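Local coordinates for protein terminal uridylyltransferase 1 (PDB 5HZD) that adds uridines from UTP to the 3'-hydroxyl end of guide RNAs, ribosomal RNAs and some mRNAs during mitochondrial RNA editing in Trypanosoma brucei, at residues E152-V157 with P278-I283; E165-A170 with I174-A179. All blocks are in the same frame, centred on the assembly; numbering follows the deposited sequence.

Contact 1: E152-V157 with P278-I283; sequences ELLRRV and PELYNI
Tyr281 reaches Val157, where the chain leaves helix 143-156, and donates its hydroxyl to the backbone carbonyl, with only 2.5 Å between Tyr281 OH and Val157 O. The hydroxyl does not lie in the plane of the peptide group but stands 47° above it, at a C=O...O angle of 132°. Val157 O in turn lies at the edge of the Tyr281 ring, close to its plane. With CG anti to its own carbonyl carbon (chi1 -67°), the tyrosine directs its ring to Val157, whose side chain it crosses at a slant, while the nearest CA atoms, those of Leu154 and Tyr281, remain 9.8 Å apart. The same hydroxyl rests 3.6 Å from CG1 of Val157, so the phenol end is held by one short bond and by methyl packing.

This tight end contrasts with a looser apolar one, where CD2 of Leu154 comes no nearer than 4.4 Å to CD2 of Leu280. Phe159 completes the packing here: it touches both leucines and stacks on the Tyr281 ring. Arg155 and Arg156 are exposed, without contact to 278-283; Arg156 NE makes a weak, long bond, part of a salt bridge, to OE2 of Glu152. The Leu280 side chain lies about 7 Å from that of Ile124, a probable UTP-site residue. Leu153, in the palm, leans on Val96 and Trp100 of helix 80-100, Val157 packs on Ala254 of helix 247-254, and 278-283 leads into strand 285-288 of the palm sheet.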
loop_
_atom_site.group_PDB
_atom_site.type_symbol
_atom_site.label_atom_id
_atom_site.label_comp_id
_atom_site.label_asym_id
_atom_site.label_seq_id
_atom_site.Cartn_x
_atom_site.Cartn_y
_atom_site.Cartn_z
ATOM N N GLU A 152 -7.426 8.042 -21.732
ATOM C CA GLU A 152 -7.411 8.075 -23.194
ATOM C C GLU A 152 -6.002 7.903 -23.742
ATOM O O GLU A 152 -5.798 7.207 -24.729
ATOM C CB GLU A 152 -8.004 9.390 -23.700
ATOM C CG GLU A 152 -7.934 9.561 -25.199
ATOM C CD GLU A 152 -8.886 8.642 -25.950
ATOM O OE1 GLU A 152 -9.692 7.925 -25.302
ATOM O OE2 GLU A 152 -8.816 8.624 -27.205
ATOM N N LEU A 153 -5.025 8.523 -23.100
ATOM C CA LEU A 153 -3.635 8.325 -23.534
ATOM C C LEU A 153 -3.203 6.865 -23.408
ATOM O O LEU A 153 -2.515 6.314 -24.302
ATOM C CB LEU A 153 -2.666 9.228 -22.747
ATOM C CG LEU A 153 -2.790 10.729 -23.011
ATOM C CD1 LEU A 153 -1.839 11.527 -22.109
ATOM C CD2 LEU A 153 -2.543 11.055 -24.497
ATOM N N LEU A 154 -3.592 6.217 -22.312
ATOM C CA LEU A 154 -3.275 4.807 -22.138
ATOM C C LEU A 154 -3.955 3.922 -23.197
ATOM O O LEU A 154 -3.323 3.044 -23.759
ATOM C CB LEU A 154 -3.639 4.360 -20.728
ATOM C CG LEU A 154 -2.775 4.967 -19.632
ATOM C CD1 LEU A 154 -3.474 4.766 -18.295
ATOM C CD2 LEU A 154 -1.349 4.338 -19.622
ATOM N N ARG A 155 -5.216 4.197 -23.507
ATOM C CA ARG A 155 -5.939 3.468 -24.551
ATOM C C ARG A 155 -5.168 3.596 -25.872
ATOM O O ARG A 155 -5.033 2.624 -26.616
ATOM C CB ARG A 155 -7.357 4.046 -24.702
ATOM C CG ARG A 155 -8.268 3.312 -25.667
ATOM C CD ARG A 155 -9.556 4.114 -25.912
ATOM N NE ARG A 155 -9.786 4.353 -27.342
ATOM C CZ ARG A 155 -9.241 5.348 -28.041
ATOM N NH1 ARG A 155 -8.425 6.208 -27.455
ATOM N NH2 ARG A 155 -9.513 5.485 -29.332
ATOM N N ARG A 156 -4.633 4.779 -26.144
ATOM C CA ARG A 156 -4.021 5.042 -27.457
ATOM C C ARG A 156 -2.624 4.413 -27.576
ATOM O O ARG A 156 -2.082 4.275 -28.677
ATOM C CB ARG A 156 -3.921 6.554 -27.722
ATOM C CG ARG A 156 -5.244 7.300 -27.935
ATOM C CD ARG A 156 -4.954 8.780 -28.329
ATOM N NE ARG A 156 -5.530 9.774 -27.409
ATOM C CZ ARG A 156 -5.048 11.006 -27.196
ATOM N NH1 ARG A 156 -5.659 11.834 -26.335
ATOM N NH2 ARG A 156 -3.954 11.425 -27.830
ATOM N N VAL A 157 -2.019 4.048 -26.455
ATOM C CA VAL A 157 -0.689 3.397 -26.495
ATOM C C VAL A 157 -0.847 1.878 -26.365
ATOM O O VAL A 157 0.144 1.143 -26.331
ATOM C CB VAL A 157 0.272 4.024 -25.426
ATOM C CG1 VAL A 157 0.039 3.470 -24.049
ATOM C CG2 VAL A 157 1.724 3.869 -25.808
ATOM N N PRO A 278 5.724 -4.393 -22.501
ATOM C CA PRO A 278 6.427 -3.665 -21.440
ATOM C C PRO A 278 5.787 -3.822 -20.039
ATOM O O PRO A 278 4.569 -4.070 -19.920
ATOM C CB PRO A 278 6.319 -2.207 -21.895
ATOM C CG PRO A 278 6.298 -2.318 -23.412
ATOM C CD PRO A 278 5.464 -3.538 -23.687
ATOM N N GLU A 279 6.612 -3.680 -19.006
ATOM C CA GLU A 279 6.211 -3.889 -17.595
ATOM C C GLU A 279 4.875 -3.257 -17.184
ATOM O O GLU A 279 4.065 -3.878 -16.473
ATOM C CB GLU A 279 7.345 -3.432 -16.660
ATOM C CG GLU A 279 8.594 -4.348 -16.649
ATOM C CD GLU A 279 9.593 -4.092 -17.781
ATOM O OE1 GLU A 279 9.356 -3.240 -18.685
ATOM O OE2 GLU A 279 10.654 -4.752 -17.801
ATOM N N LEU A 280 4.626 -2.024 -17.625
ATOM C CA LEU A 280 3.444 -1.292 -17.183
ATOM C C LEU A 280 2.151 -2.027 -17.560
ATOM O O LEU A 280 1.126 -1.926 -16.860
ATOM C CB LEU A 280 3.471 0.122 -17.778
ATOM C CG LEU A 280 2.356 1.042 -17.303
ATOM C CD1 LEU A 280 2.506 1.370 -15.810
ATOM C CD2 LEU A 280 2.272 2.325 -18.121
ATOM N N TYR A 281 2.198 -2.793 -18.641
ATOM C CA TYR A 281 1.002 -3.513 -19.104
ATOM C C TYR A 281 0.709 -4.738 -18.257
ATOM O O TYR A 281 -0.384 -5.302 -18.318
ATOM C CB TYR A 281 1.178 -3.982 -20.560
ATOM C CG TYR A 281 1.238 -2.888 -21.574
ATOM C CD1 TYR A 281 0.087 -2.474 -22.253
ATOM C CD2 TYR A 281 2.435 -2.251 -21.870
ATOM C CE1 TYR A 281 0.151 -1.468 -23.204
ATOM C CE2 TYR A 281 2.495 -1.223 -22.817
ATOM C CZ TYR A 281 1.360 -0.837 -23.472
ATOM O OH TYR A 281 1.485 0.170 -24.413
ATOM N N ASN A 282 1.677 -5.167 -17.465
ATOM C CA ASN A 282 1.630 -6.469 -16.835
ATOM C C ASN A 282 1.391 -6.414 -15.333
ATOM O O ASN A 282 1.328 -7.454 -14.675
ATOM C CB ASN A 282 2.958 -7.186 -17.080
ATOM C CG ASN A 282 3.255 -7.361 -18.550
ATOM O OD1 ASN A 282 2.344 -7.479 -19.369
ATOM N ND2 ASN A 282 4.541 -7.395 -18.900
ATOM N N ILE A 283 1.280 -5.214 -14.780
ATOM C CA ILE A 283 1.148 -5.058 -13.354
ATOM C C ILE A 283 -0.166 -4.389 -12.957
ATOM O O ILE A 283 -0.653 -3.490 -13.642
ATOM C CB ILE A 283 2.342 -4.265 -12.778
ATOM C CG1 ILE A 283 2.394 -2.860 -13.332
ATOM C CG2 ILE A 283 3.664 -5.004 -13.020
ATOM C CD1 ILE A 283 3.398 -2.009 -12.576
#

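Contact 2: E165-A170 with I174-A179; sequences EPISHA and IIKHHA
Glu165 N donates to the carbonyl O of Lys176 at 2.7 Å, and the return bond from Lys176 N to Glu165 O is nearly straight, with an N-H...O angle of 172°. Two residues on, Ile167 and Ile174 form the second hydrogen-bonded pair of this antiparallel ladder; Pro166, which has no N-H, falls opposite Ile175 at the non-hydrogen-bonded position between them. Beyond the strand end, His178 gives its NE2-H to OE2 of Glu165 at 2.8 Å. The acceptor uses its anti lone pair and lies almost in the imidazole plane, while carboxylate and ring are only 20° from coplanar, a fit that should limit rotation of both groups. An extended glutamate, CG anti to the backbone N (chi1 178°), carries OE2 out to the ring.

On the sheet face shared by Glu165, Ile167, Ile174 and Lys176, Ile167 is the hub of the apolar contacts. Its CD1 meets CD of Lys176 at 3.6 Å and CG1 of Ile174 at 3.9 Å, and the isoleucine chain crosses the lysine methylenes at a slant. Bends at chi3 and chi4 then turn the ammonium away from Glu165, to a salt bridge with Asp286. Ile175 points to the other face, onto helix 143-156. The two strands form a beta-hairpin at the edge of the nucleotidyltransferase palm sheet, with Lys176 beside Asp286, which is probably important for catalysis, and near Asp123, a probable ligand of the catalytic magnesium.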
loop_
_atom_site.group_PDB
_atom_site.type_symbol
_atom_site.label_atom_id
_atom_site.label_comp_id
_atom_site.label_asym_id
_atom_site.label_seq_id
_atom_site.Cartn_x
_atom_site.Cartn_y
_atom_site.Cartn_z
ATOM N N GLU A 165 -9.791 0.664 -15.630
ATOM C CA GLU A 165 -11.011 1.115 -14.954
ATOM C C GLU A 165 -10.824 2.557 -14.490
ATOM O O GLU A 165 -10.252 2.791 -13.436
ATOM C CB GLU A 165 -11.338 0.217 -13.740
ATOM C CG GLU A 165 -12.578 0.663 -12.946
ATOM C CD GLU A 165 -12.866 -0.143 -11.673
ATOM O OE1 GLU A 165 -13.839 0.237 -10.951
ATOM O OE2 GLU A 165 -12.151 -1.132 -11.397
ATOM N N PRO A 166 -11.311 3.529 -15.273
ATOM C CA PRO A 166 -11.311 4.925 -14.810
ATOM C C PRO A 166 -12.340 5.074 -13.705
ATOM O O PRO A 166 -13.478 4.643 -13.884
ATOM C CB PRO A 166 -11.762 5.707 -16.045
ATOM C CG PRO A 166 -12.530 4.688 -16.897
ATOM C CD PRO A 166 -11.844 3.377 -16.636
ATOM N N ILE A 167 -11.948 5.624 -12.574
ATOM C CA ILE A 167 -12.895 5.917 -11.502
ATOM C C ILE A 167 -12.915 7.410 -11.264
ATOM O O ILE A 167 -12.303 7.903 -10.333
ATOM C CB ILE A 167 -12.489 5.171 -10.221
ATOM C CG1 ILE A 167 -12.226 3.709 -10.551
ATOM C CG2 ILE A 167 -13.599 5.257 -9.169
ATOM C CD1 ILE A 167 -11.770 2.914 -9.375
ATOM N N SER A 168 -13.608 8.133 -12.132
ATOM C CA SER A 168 -13.485 9.598 -12.149
ATOM C C SER A 168 -14.262 10.256 -11.016
ATOM O O SER A 168 -14.002 11.423 -10.669
ATOM C CB SER A 168 -13.942 10.140 -13.505
ATOM O OG SER A 168 -15.244 9.666 -13.803
ATOM N N HIS A 169 -15.183 9.496 -10.419
ATOM C CA HIS A 169 -16.131 10.055 -9.451
ATOM C C HIS A 169 -16.023 9.539 -8.006
ATOM O O HIS A 169 -16.845 9.887 -7.164
ATOM C CB HIS A 169 -17.561 9.904 -9.977
ATOM C CG HIS A 169 -17.874 10.812 -11.128
ATOM N ND1 HIS A 169 -18.297 12.113 -10.956
ATOM C CD2 HIS A 169 -17.809 10.612 -12.467
ATOM C CE1 HIS A 169 -18.489 12.673 -12.137
ATOM N NE2 HIS A 169 -18.200 11.784 -13.071
ATOM N N ALA A 170 -15.011 8.733 -7.712
ATOM C CA ALA A 170 -14.723 8.368 -6.330
ATOM C C ALA A 170 -14.344 9.621 -5.532
ATOM O O ALA A 170 -14.124 10.686 -6.112
ATOM C CB ALA A 170 -13.604 7.374 -6.282
ATOM N N ILE A 174 -9.347 8.081 -9.382
ATOM C CA ILE A 174 -8.140 7.332 -9.717
ATOM C C ILE A 174 -8.379 6.555 -11.002
ATOM O O ILE A 174 -9.505 6.489 -11.506
ATOM C CB ILE A 174 -7.729 6.332 -8.613
ATOM C CG1 ILE A 174 -8.867 5.340 -8.340
ATOM C CG2 ILE A 174 -7.370 7.058 -7.322
ATOM C CD1 ILE A 174 -8.395 4.131 -7.493
ATOM N N ILE A 175 -7.294 6.010 -11.552
ATOM C CA ILE A 175 -7.378 5.015 -12.611
ATOM C C ILE A 175 -6.871 3.708 -12.040
ATOM O O ILE A 175 -5.788 3.656 -11.484
ATOM C CB ILE A 175 -6.472 5.389 -13.820
ATOM C CG1 ILE A 175 -6.966 6.690 -14.476
ATOM C CG2 ILE A 175 -6.507 4.237 -14.857
ATOM C CD1 ILE A 175 -5.987 7.234 -15.530
ATOM N N LYS A 176 -7.656 2.647 -12.154
ATOM C CA LYS A 176 -7.188 1.327 -11.736
ATOM C C LYS A 176 -6.858 0.528 -12.965
ATOM O O LYS A 176 -7.645 0.473 -13.921
ATOM C CB LYS A 176 -8.296 0.589 -10.962
ATOM C CG LYS A 176 -8.455 1.097 -9.504
ATOM C CD LYS A 176 -9.475 0.242 -8.740
ATOM C CE LYS A 176 -8.875 -1.083 -8.347
ATOM N NZ LYS A 176 -7.967 -0.864 -7.161
ATOM N N HIS A 177 -5.688 -0.102 -12.978
ATOM C CA HIS A 177 -5.356 -1.018 -14.048
ATOM C C HIS A 177 -5.327 -2.444 -13.530
ATOM O O HIS A 177 -4.650 -2.747 -12.536
ATOM C CB HIS A 177 -3.991 -0.648 -14.665
ATOM C CG HIS A 177 -3.533 -1.640 -15.686
ATOM N ND1 HIS A 177 -2.560 -2.585 -15.424
ATOM C CD2 HIS A 177 -3.981 -1.897 -16.942
ATOM C CE1 HIS A 177 -2.390 -3.336 -16.500
ATOM N NE2 HIS A 177 -3.254 -2.953 -17.424
ATOM N N HIS A 178 -6.113 -3.307 -14.162
ATOM C CA HIS A 178 -6.209 -4.712 -13.773
ATOM C C HIS A 178 -5.489 -5.556 -14.822
ATOM O O HIS A 178 -5.969 -5.713 -15.939
ATOM C CB HIS A 178 -7.681 -5.147 -13.744
ATOM C CG HIS A 178 -8.570 -4.287 -12.910
ATOM N ND1 HIS A 178 -8.771 -4.513 -11.565
ATOM C CD2 HIS A 178 -9.342 -3.219 -13.236
ATOM C CE1 HIS A 178 -9.614 -3.608 -11.090
ATOM N NE2 HIS A 178 -9.984 -2.820 -12.086
ATOM N N ALA A 179 -4.346 -6.131 -14.460
ATOM C CA ALA A 179 -3.573 -6.910 -15.425
ATOM C C ALA A 179 -4.190 -8.247 -15.714
ATOM O O ALA A 179 -4.646 -8.938 -14.803
ATOM C CB ALA A 179 -2.150 -7.128 -14.922
#

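How the contacts relate
From the N terminus, helix 143-156 opens the loop of contact 1, and the chain passes through a short loop into strand 164-167, turns and returns as strand 174-177, closing the short hairpin of contact 2. It then runs through the separate antiparallel sheet, with helix 247-254 before its last strand 267-271, until 278-283 comes back to 152-157 and closes contact 1. Contact 2 therefore lies wholly within the longer loop, without crossing it. The two meet where Ile283 O and His177 ND1 are 2.8 Å apart, a probable hydrogen bond, just before strand 285-288 pairs with 174-177. Together they join hairpin and returning strand in the palm sheet, with helix 143-156 packed against it.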